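Local coordinates for protein N-acetylglucosamine 2-epimerase (Xylella fastidiosa, PDB 3GT5) that is probably a sugar isomerase of the N-acylglucosamine 2-epimerase type, with its substrate not established, at residues 144-156 with 197-209. Residues are numbered along the deposited sequence; the frame is centred on the assembly and turned at random.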
ATOM      1  N   LEU A 144      14.602  12.077   4.820  1.00 18.44           N
ATOM      2  CA  LEU A 144      14.282  11.014   5.773  1.00 18.23           C
ATOM      3  C   LEU A 144      15.407  10.819   6.790  1.00 18.38           C
ATOM      4  O   LEU A 144      15.156  10.673   7.990  1.00 18.08           O
ATOM      5  CB  LEU A 144      13.955   9.708   5.016  1.00 18.53           C
ATOM      6  CG  LEU A 144      12.604   9.755   4.299  1.00 16.63           C
ATOM      7  CD1 LEU A 144      12.573   8.601   3.280  1.00 21.60           C
ATOM      8  CD2 LEU A 144      11.485   9.636   5.320  1.00 19.18           C
ATOM      9  N   GLU A 145      16.667  10.805   6.339  1.00 19.67           N
ATOM     10  CA  GLU A 145      17.782  10.610   7.295  1.00 20.73           C
ATOM     11  C   GLU A 145      17.909  11.788   8.248  1.00 21.31           C
ATOM     12  O   GLU A 145      18.251  11.631   9.411  1.00 21.28           O
ATOM     13  CB  GLU A 145      19.121  10.469   6.548  1.00 21.31           C
ATOM     14  CG  GLU A 145      19.346   9.101   5.836  1.00 25.65           C
ATOM     15  CD  GLU A 145      19.220   7.844   6.706  1.00 28.25           C
ATOM     16  OE1 GLU A 145      20.215   7.334   7.275  1.00 31.29           O
ATOM     17  OE2 GLU A 145      18.112   7.302   6.746  1.00 27.47           O
ATOM     18  N   ARG A 146      17.689  12.985   7.729  1.00 21.04           N
ATOM     19  CA  ARG A 146      17.838  14.224   8.503  1.00 22.26           C
ATOM     20  C   ARG A 146      16.794  14.313   9.598  1.00 21.41           C
ATOM     21  O   ARG A 146      17.123  14.719  10.701  1.00 21.63           O
ATOM     22  CB  ARG A 146      17.722  15.428   7.560  1.00 23.48           C
ATOM     23  CG  ARG A 146      17.961  16.850   8.109  1.00 27.96           C
ATOM     24  CD  ARG A 146      18.086  17.843   6.898  1.00 33.77           C
ATOM     25  NE  ARG A 146      19.197  17.411   6.017  1.00 38.90           N
ATOM     26  CZ  ARG A 146      19.137  16.956   4.746  1.00 38.07           C
ATOM     27  NH1 ARG A 146      17.997  16.896   4.007  1.00 34.50           N
ATOM     28  NH2 ARG A 146      20.293  16.563   4.190  1.00 36.70           N
ATOM     29  N   HIS A 147      15.544  13.945   9.306  1.00 20.51           N
ATOM     30  CA  HIS A 147      14.451  14.196  10.250  1.00 19.30           C
ATOM     31  C   HIS A 147      13.762  12.973  10.839  1.00 17.92           C
ATOM     32  O   HIS A 147      13.351  12.998  12.013  1.00 20.04           O
ATOM     33  CB  HIS A 147      13.375  15.056   9.600  1.00 19.29           C
ATOM     34  CG  HIS A 147      13.860  16.383   9.118  1.00 20.97           C
ATOM     35  ND1 HIS A 147      14.316  17.372   9.972  1.00 23.04           N
ATOM     36  CD2 HIS A 147      13.893  16.911   7.870  1.00 24.06           C
ATOM     37  CE1 HIS A 147      14.616  18.450   9.260  1.00 22.84           C
ATOM     38  NE2 HIS A 147      14.374  18.195   7.984  1.00 23.53           N
ATOM     39  N   PHE A 148      13.547  11.938  10.031  1.00 16.22           N
ATOM     40  CA  PHE A 148      12.682  10.849  10.430  1.00 15.61           C
ATOM     41  C   PHE A 148      13.380   9.604  10.986  1.00 16.66           C
ATOM     42  O   PHE A 148      12.847   8.887  11.796  1.00 17.07           O
ATOM     43  CB  PHE A 148      11.813  10.424   9.234  1.00 15.74           C
ATOM     44  CG  PHE A 148      10.776  11.410   8.872  1.00 17.66           C
ATOM     45  CD1 PHE A 148       9.470  11.282   9.356  1.00 16.67           C
ATOM     46  CD2 PHE A 148      11.076  12.471   8.039  1.00 19.30           C
ATOM     47  CE1 PHE A 148       8.510  12.177   9.036  1.00 19.16           C
ATOM     48  CE2 PHE A 148      10.080  13.413   7.712  1.00 20.57           C
ATOM     49  CZ  PHE A 148       8.804  13.258   8.208  1.00 19.56           C
ATOM     50  N   TRP A 149      14.565   9.290  10.482  1.00 17.64           N
ATOM     51  CA  TRP A 149      15.237   8.061  10.846  1.00 17.68           C
ATOM     52  C   TRP A 149      15.701   8.076  12.297  1.00 19.09           C
ATOM     53  O   TRP A 149      16.280   9.066  12.767  1.00 19.43           O
ATOM     54  CB  TRP A 149      16.422   7.854   9.923  1.00 17.78           C
ATOM     55  CG  TRP A 149      17.180   6.614  10.174  1.00 16.56           C
ATOM     56  CD1 TRP A 149      18.520   6.544  10.419  1.00 20.86           C
ATOM     57  CD2 TRP A 149      16.716   5.241  10.100  1.00 17.14           C
ATOM     58  NE1 TRP A 149      18.911   5.241  10.557  1.00 19.45           N
ATOM     59  CE2 TRP A 149      17.823   4.420  10.369  1.00 17.55           C
ATOM     60  CE3 TRP A 149      15.468   4.635   9.870  1.00 16.08           C
ATOM     61  CZ2 TRP A 149      17.741   3.019  10.385  1.00 18.41           C
ATOM     62  CZ3 TRP A 149      15.391   3.246   9.884  1.00 16.45           C
ATOM     63  CH2 TRP A 149      16.517   2.452  10.125  1.00 18.50           C
ATOM     64  N   ASP A 150      15.450   6.994  13.012  1.00 18.10           N
ATOM     65  CA  ASP A 150      15.952   6.845  14.397  1.00 20.29           C
ATOM     66  C   ASP A 150      16.848   5.612  14.444  1.00 21.31           C
ATOM     67  O   ASP A 150      16.385   4.471  14.688  1.00 20.06           O
ATOM     68  CB  ASP A 150      14.737   6.727  15.322  1.00 20.86           C
ATOM     69  CG  ASP A 150      15.062   6.888  16.805  1.00 26.46           C
ATOM     70  OD1 ASP A 150      16.239   6.939  17.225  1.00 31.02           O
ATOM     71  OD2 ASP A 150      14.051   6.917  17.531  1.00 34.50           O
ATOM     72  N   ALA A 151      18.152   5.822  14.245  1.00 22.11           N
ATOM     73  CA  ALA A 151      19.094   4.686  14.154  1.00 23.50           C
ATOM     74  C   ALA A 151      19.074   3.726  15.364  1.00 23.75           C
ATOM     75  O   ALA A 151      19.248   2.517  15.210  1.00 25.25           O
ATOM     76  CB  ALA A 151      20.516   5.234  13.955  1.00 24.14           C
ATOM     77  N   GLU A 152      18.800   4.255  16.549  1.00 22.87           N
ATOM     78  CA  GLU A 152      18.820   3.493  17.793  1.00 23.83           C
ATOM     79  C   GLU A 152      17.759   2.366  17.752  1.00 21.75           C
ATOM     80  O   GLU A 152      17.961   1.272  18.303  1.00 22.06           O
ATOM     81  CB  GLU A 152      18.582   4.480  18.965  1.00 25.19           C
ATOM     82  CG  GLU A 152      18.006   3.919  20.224  1.00 30.54           C
ATOM     83  CD  GLU A 152      18.085   4.886  21.409  1.00 34.88           C
ATOM     84  OE1 GLU A 152      17.698   6.069  21.290  1.00 36.51           O
ATOM     85  OE2 GLU A 152      18.507   4.437  22.490  1.00 41.72           O
ATOM     86  N   TYR A 153      16.636   2.660  17.093  1.00 19.46           N
ATOM     87  CA  TYR A 153      15.537   1.713  16.961  1.00 18.84           C
ATOM     88  C   TYR A 153      15.488   0.993  15.604  1.00 18.76           C
ATOM     89  O   TYR A 153      14.843  -0.036  15.486  1.00 18.71           O
ATOM     90  CB  TYR A 153      14.234   2.377  17.250  1.00 18.75           C
ATOM     91  CG  TYR A 153      14.080   2.781  18.690  1.00 18.97           C
ATOM     92  CD1 TYR A 153      13.750   1.841  19.669  1.00 24.08           C
ATOM     93  CD2 TYR A 153      14.316   4.064  19.089  1.00 20.28           C
ATOM     94  CE1 TYR A 153      13.602   2.238  21.032  1.00 23.36           C
ATOM     95  CE2 TYR A 153      14.211   4.438  20.444  1.00 20.53           C
ATOM     96  CZ  TYR A 153      13.835   3.549  21.370  1.00 23.35           C
ATOM     97  OH  TYR A 153      13.686   3.977  22.690  1.00 23.92           O
ATOM     98  N   GLY A 154      16.192   1.501  14.613  1.00 17.45           N
ATOM     99  CA  GLY A 154      16.138   0.939  13.253  1.00 18.36           C
ATOM    100  C   GLY A 154      14.803   1.144  12.541  1.00 16.52           C
ATOM    101  O   GLY A 154      14.408   0.335  11.677  1.00 15.64           O
ATOM    102  N   LEU A 155      14.106   2.201  12.951  1.00 16.58           N
ATOM    103  CA  LEU A 155      12.786   2.585  12.427  1.00 16.73           C
ATOM    104  C   LEU A 155      12.581   4.098  12.273  1.00 16.30           C
ATOM    105  O   LEU A 155      13.206   4.895  12.993  1.00 17.35           O
ATOM    106  CB  LEU A 155      11.705   2.029  13.371  1.00 17.18           C
ATOM    107  CG  LEU A 155      11.641   0.524  13.495  1.00 16.44           C
ATOM    108  CD1 LEU A 155      10.849   0.091  14.734  1.00 16.65           C
ATOM    109  CD2 LEU A 155      11.056  -0.059  12.210  1.00 17.43           C
ATOM    110  N   TYR A 156      11.658   4.508  11.384  1.00 14.06           N
ATOM    111  CA  TYR A 156      11.326   5.890  11.168  1.00 14.95           C
ATOM    112  C   TYR A 156      10.248   6.329  12.154  1.00 16.03           C
ATOM    113  O   TYR A 156       9.295   5.568  12.453  1.00 15.84           O
ATOM    114  CB  TYR A 156      10.820   6.129   9.725  1.00 13.57           C
ATOM    115  CG  TYR A 156      11.894   5.905   8.677  1.00 14.78           C
ATOM    116  CD1 TYR A 156      12.811   6.906   8.346  1.00 16.40           C
ATOM    117  CD2 TYR A 156      12.014   4.684   8.034  1.00 15.34           C
ATOM    118  CE1 TYR A 156      13.817   6.665   7.413  1.00 15.77           C
ATOM    119  CE2 TYR A 156      12.995   4.465   7.093  1.00 15.37           C
ATOM    120  CZ  TYR A 156      13.867   5.445   6.781  1.00 15.59           C
ATOM    121  OH  TYR A 156      14.818   5.165   5.835  1.00 20.10           O
ATOM    122  N   ARG A 197      18.149  -1.072   3.817  1.00 15.95           N
ATOM    123  CA  ARG A 197      17.219  -0.349   4.712  1.00 16.00           C
ATOM    124  C   ARG A 197      15.894  -1.076   4.741  1.00 15.89           C
ATOM    125  O   ARG A 197      15.245  -1.180   5.800  1.00 16.12           O
ATOM    126  CB  ARG A 197      17.080   1.084   4.280  1.00 14.83           C
ATOM    127  CG  ARG A 197      16.151   1.928   5.113  1.00 17.18           C
ATOM    128  CD  ARG A 197      16.535   1.980   6.570  1.00 17.94           C
ATOM    129  NE  ARG A 197      17.902   2.426   6.806  1.00 17.58           N
ATOM    130  CZ  ARG A 197      18.301   3.685   6.949  1.00 17.84           C
ATOM    131  NH1 ARG A 197      17.470   4.719   6.825  1.00 18.25           N
ATOM    132  NH2 ARG A 197      19.592   3.917   7.208  1.00 20.89           N
ATOM    133  N   ALA A 198      15.452  -1.557   3.586  1.00 15.93           N
ATOM    134  CA  ALA A 198      14.213  -2.381   3.582  1.00 16.67           C
ATOM    135  C   ALA A 198      14.302  -3.570   4.489  1.00 16.27           C
ATOM    136  O   ALA A 198      13.355  -3.909   5.230  1.00 15.55           O
ATOM    137  CB  ALA A 198      13.844  -2.830   2.129  1.00 15.61           C
ATOM    138  N   LEU A 199      15.450  -4.252   4.473  1.00 15.35           N
ATOM    139  CA  LEU A 199      15.642  -5.423   5.303  1.00 16.37           C
ATOM    140  C   LEU A 199      15.646  -5.092   6.778  1.00 15.47           C
ATOM    141  O   LEU A 199      15.092  -5.885   7.561  1.00 17.29           O
ATOM    142  CB  LEU A 199      16.942  -6.178   4.934  1.00 16.86           C
ATOM    143  CG  LEU A 199      17.152  -7.489   5.720  1.00 17.67           C
ATOM    144  CD1 LEU A 199      16.086  -8.540   5.408  1.00 18.59           C
ATOM    145  CD2 LEU A 199      18.626  -8.035   5.494  1.00 21.72           C
ATOM    146  N   VAL A 200      16.333  -4.009   7.156  1.00 15.98           N
ATOM    147  CA  VAL A 200      16.363  -3.535   8.568  1.00 16.78           C
ATOM    148  C   VAL A 200      14.912  -3.285   9.072  1.00 15.33           C
ATOM    149  O   VAL A 200      14.526  -3.782  10.143  1.00 15.95           O
ATOM    150  CB  VAL A 200      17.202  -2.261   8.774  1.00 18.12           C
ATOM    151  CG1 VAL A 200      17.019  -1.696  10.234  1.00 22.36           C
ATOM    152  CG2 VAL A 200      18.701  -2.506   8.482  1.00 21.43           C
ATOM    153  N   LEU A 201      14.131  -2.577   8.281  1.00 15.06           N
ATOM    154  CA  LEU A 201      12.724  -2.261   8.635  1.00 14.50           C
ATOM    155  C   LEU A 201      11.930  -3.549   8.811  1.00 15.37           C
ATOM    156  O   LEU A 201      11.189  -3.707   9.803  1.00 15.17           O
ATOM    157  CB  LEU A 201      12.066  -1.397   7.564  1.00 15.20           C
ATOM    158  CG  LEU A 201      12.590   0.010   7.300  1.00 15.34           C
ATOM    159  CD1 LEU A 201      11.861   0.665   6.080  1.00 16.67           C
ATOM    160  CD2 LEU A 201      12.507   0.921   8.553  1.00 17.03           C
ATOM    161  N   ALA A 202      12.047  -4.476   7.848  1.00 14.88           N
ATOM    162  CA  ALA A 202      11.382  -5.794   8.001  1.00 15.63           C
ATOM    163  C   ALA A 202      11.783  -6.567   9.264  1.00 16.08           C
ATOM    164  O   ALA A 202      10.952  -7.108   9.967  1.00 15.53           O
ATOM    165  CB  ALA A 202      11.586  -6.677   6.749  1.00 15.00           C
ATOM    166  N   ASP A 203      13.068  -6.585   9.571  1.00 15.62           N
ATOM    167  CA  ASP A 203      13.545  -7.273  10.745  1.00 17.38           C
ATOM    168  C   ASP A 203      12.968  -6.647  12.024  1.00 16.64           C
ATOM    169  O   ASP A 203      12.408  -7.354  12.897  1.00 16.96           O
ATOM    170  CB  ASP A 203      15.047  -7.209  10.777  1.00 18.07           C
ATOM    171  CG  ASP A 203      15.604  -7.717  12.104  1.00 25.46           C
ATOM    172  OD1 ASP A 203      15.272  -8.835  12.493  1.00 25.06           O
ATOM    173  OD2 ASP A 203      16.292  -6.922  12.811  1.00 36.33           O
ATOM    174  N   ARG A 204      13.055  -5.333  12.112  1.00 15.89           N
ATOM    175  CA  ARG A 204      12.603  -4.625  13.326  1.00 16.93           C
ATOM    176  C   ARG A 204      11.099  -4.804  13.523  1.00 16.92           C
ATOM    177  O   ARG A 204      10.636  -5.075  14.642  1.00 17.48           O
ATOM    178  CB  ARG A 204      12.958  -3.148  13.275  1.00 16.74           C
ATOM    179  CG  ARG A 204      14.438  -2.837  13.313  1.00 20.24           C
ATOM    180  CD  ARG A 204      15.165  -3.413  14.507  1.00 24.17           C
ATOM    181  NE  ARG A 204      16.550  -2.909  14.461  1.00 27.86           N
ATOM    182  CZ  ARG A 204      17.526  -3.469  13.751  1.00 28.95           C
ATOM    183  NH1 ARG A 204      17.296  -4.586  13.085  1.00 31.78           N
ATOM    184  NH2 ARG A 204      18.751  -2.925  13.723  1.00 28.12           N
ATOM    185  N   ILE A 205      10.330  -4.654  12.464  1.00 15.57           N
ATOM    186  CA  ILE A 205       8.853  -4.801  12.614  1.00 16.19           C
ATOM    187  C   ILE A 205       8.414  -6.284  12.774  1.00 16.78           C
ATOM    188  O   ILE A 205       7.642  -6.631  13.698  1.00 15.98           O
ATOM    189  CB  ILE A 205       8.101  -4.159  11.434  1.00 15.90           C
ATOM    190  CG1 ILE A 205       8.361  -2.648  11.336  1.00 16.16           C
ATOM    191  CG2 ILE A 205       6.554  -4.438  11.529  1.00 17.36           C
ATOM    192  CD1 ILE A 205       7.873  -1.751  12.552  1.00 19.30           C
ATOM    193  N   THR A 206       8.778  -7.152  11.832  1.00 15.69           N
ATOM    194  CA  THR A 206       8.184  -8.498  11.789  1.00 16.73           C
ATOM    195  C   THR A 206       8.821  -9.476  12.798  1.00 17.07           C
ATOM    196  O   THR A 206       8.249 -10.486  13.043  1.00 17.71           O
ATOM    197  CB  THR A 206       8.159  -9.122  10.392  1.00 16.74           C
ATOM    198  OG1 THR A 206       9.520  -9.470  10.013  1.00 16.48           O
ATOM    199  CG2 THR A 206       7.524  -8.176   9.388  1.00 16.97           C
ATOM    200  N   ARG A 207       9.985  -9.134  13.361  1.00 17.90           N
ATOM    201  CA  ARG A 207      10.613  -9.930  14.409  1.00 18.53           C
ATOM    202  C   ARG A 207      10.565  -9.227  15.749  1.00 18.57           C
ATOM    203  O   ARG A 207       9.829  -9.695  16.632  1.00 19.33           O
ATOM    204  CB  ARG A 207      12.021 -10.369  14.017  1.00 18.30           C
ATOM    205  CG  ARG A 207      11.999 -11.234  12.766  1.00 19.09           C
ATOM    206  CD  ARG A 207      13.125 -12.283  12.744  1.00 20.95           C
ATOM    207  NE  ARG A 207      14.386 -11.625  12.544  1.00 21.99           N
ATOM    208  CZ  ARG A 207      15.557 -12.244  12.437  1.00 22.71           C
ATOM    209  NH1 ARG A 207      16.638 -11.519  12.222  1.00 22.89           N
ATOM    210  NH2 ARG A 207      15.654 -13.562  12.578  1.00 23.55           N
ATOM    211  N   ARG A 208      11.294  -8.127  15.926  1.00 18.70           N
ATOM    212  CA  ARG A 208      11.319  -7.480  17.241  1.00 17.99           C
ATOM    213  C   ARG A 208       9.962  -6.984  17.721  1.00 18.58           C
ATOM    214  O   ARG A 208       9.554  -7.299  18.846  1.00 18.95           O
ATOM    215  CB  ARG A 208      12.294  -6.328  17.265  1.00 18.66           C
ATOM    216  CG  ARG A 208      12.653  -5.927  18.671  1.00 22.53           C
ATOM    217  CD  ARG A 208      13.559  -4.686  18.628  1.00 27.19           C
ATOM    218  NE  ARG A 208      12.904  -3.504  18.035  1.00 29.88           N
ATOM    219  CZ  ARG A 208      13.546  -2.401  17.627  1.00 32.56           C
ATOM    220  NH1 ARG A 208      14.876  -2.306  17.745  1.00 32.88           N
ATOM    221  NH2 ARG A 208      12.873  -1.388  17.088  1.00 30.83           N
ATOM    222  N   GLN A 209       9.304  -6.185  16.905  1.00 16.84           N
ATOM    223  CA  GLN A 209       8.011  -5.620  17.329  1.00 17.60           C
ATOM    224  C   GLN A 209       6.938  -6.684  17.418  1.00 16.92           C
ATOM    225  O   GLN A 209       6.110  -6.648  18.352  1.00 16.88           O
ATOM    226  CB  GLN A 209       7.541  -4.433  16.465  1.00 17.36           C
ATOM    227  CG  GLN A 209       8.521  -3.215  16.400  1.00 18.52           C
ATOM    228  CD  GLN A 209       8.914  -2.706  17.763  1.00 18.23           C
ATOM    229  OE1 GLN A 209      10.098  -2.644  18.094  1.00 22.11           O
ATOM    230  NE2 GLN A 209       7.926  -2.313  18.560  1.00 18.69           N
TER
HETATM  231  O   HOH W   1      19.065  -0.254  14.906  1.00 29.74           O
HETATM  232  O   HOH W   2      17.503  -1.272  16.605  1.00 33.51           O
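In the (alpha/alpha)6 barrel expected of the N-acylglucosamine 2-epimerase family, the turn joining antiparallel strands 149-150 and 155-160 packs along helix 192-211, where Arg197 lies on Trp149 and reaches Glu145. The Arg197 guanidinium is flat over one face of the indole, with planes 4° apart and CZ 3.6 Å from the centroid of the six-membered ring, which qualifies as both a stack and a cation-pi contact. Bends at chi2 (58°) and chi3 (55°) curl the arginine chain over the ring, so that its CD also makes a CH-pi contact. At the guanidinium edge, Arg197 NH1 forms a salt bridge to Glu145 OE2 at 2.7 Å, on the syn side of the carboxylate, and the same Arg197 NH1 donates to Tyr156 OH at 2.9 Å; both acceptors lie close to the guanidinium plane. The Tyr156 ring turns one face to Trp149 CE3, and Met178 and Met182 of helix 172-189 also pack against this tyrosine.

Beyond the stack, Leu201 CD2 sits at the indole edge, 3.9 Å from Trp149 CZ3, and also touches Tyr156. Leu155 CD2 continues the apolar seam to Ile205 CD1 at 3.6 Å. At the turn, Arg208 NH2 donates to Tyr153 O at 2.9 Å, in the carbonyl plane and on a lone pair, while NH1 adds a weak bond. Gln209 OE1 takes bonds from Arg208 NE and NH2, fixing the guanidinium side-on; Gln209 NE2 in turn donates to Trp225 O. One water links Ala151 O to Arg204 NH2, and another joins Glu152 O to Arg204 NE and, weakly, to Arg208 NH1.

Two in-plane acceptors and a stacked face restrict both the position and the rotation of the Arg197 guanidinium, whose charge is probably balanced largely by Glu145, whereas Arg208 meets the turn through Tyr153 O, and Arg204 through two waters, with Asp203 as its weakly bonded acidic partner in the helix.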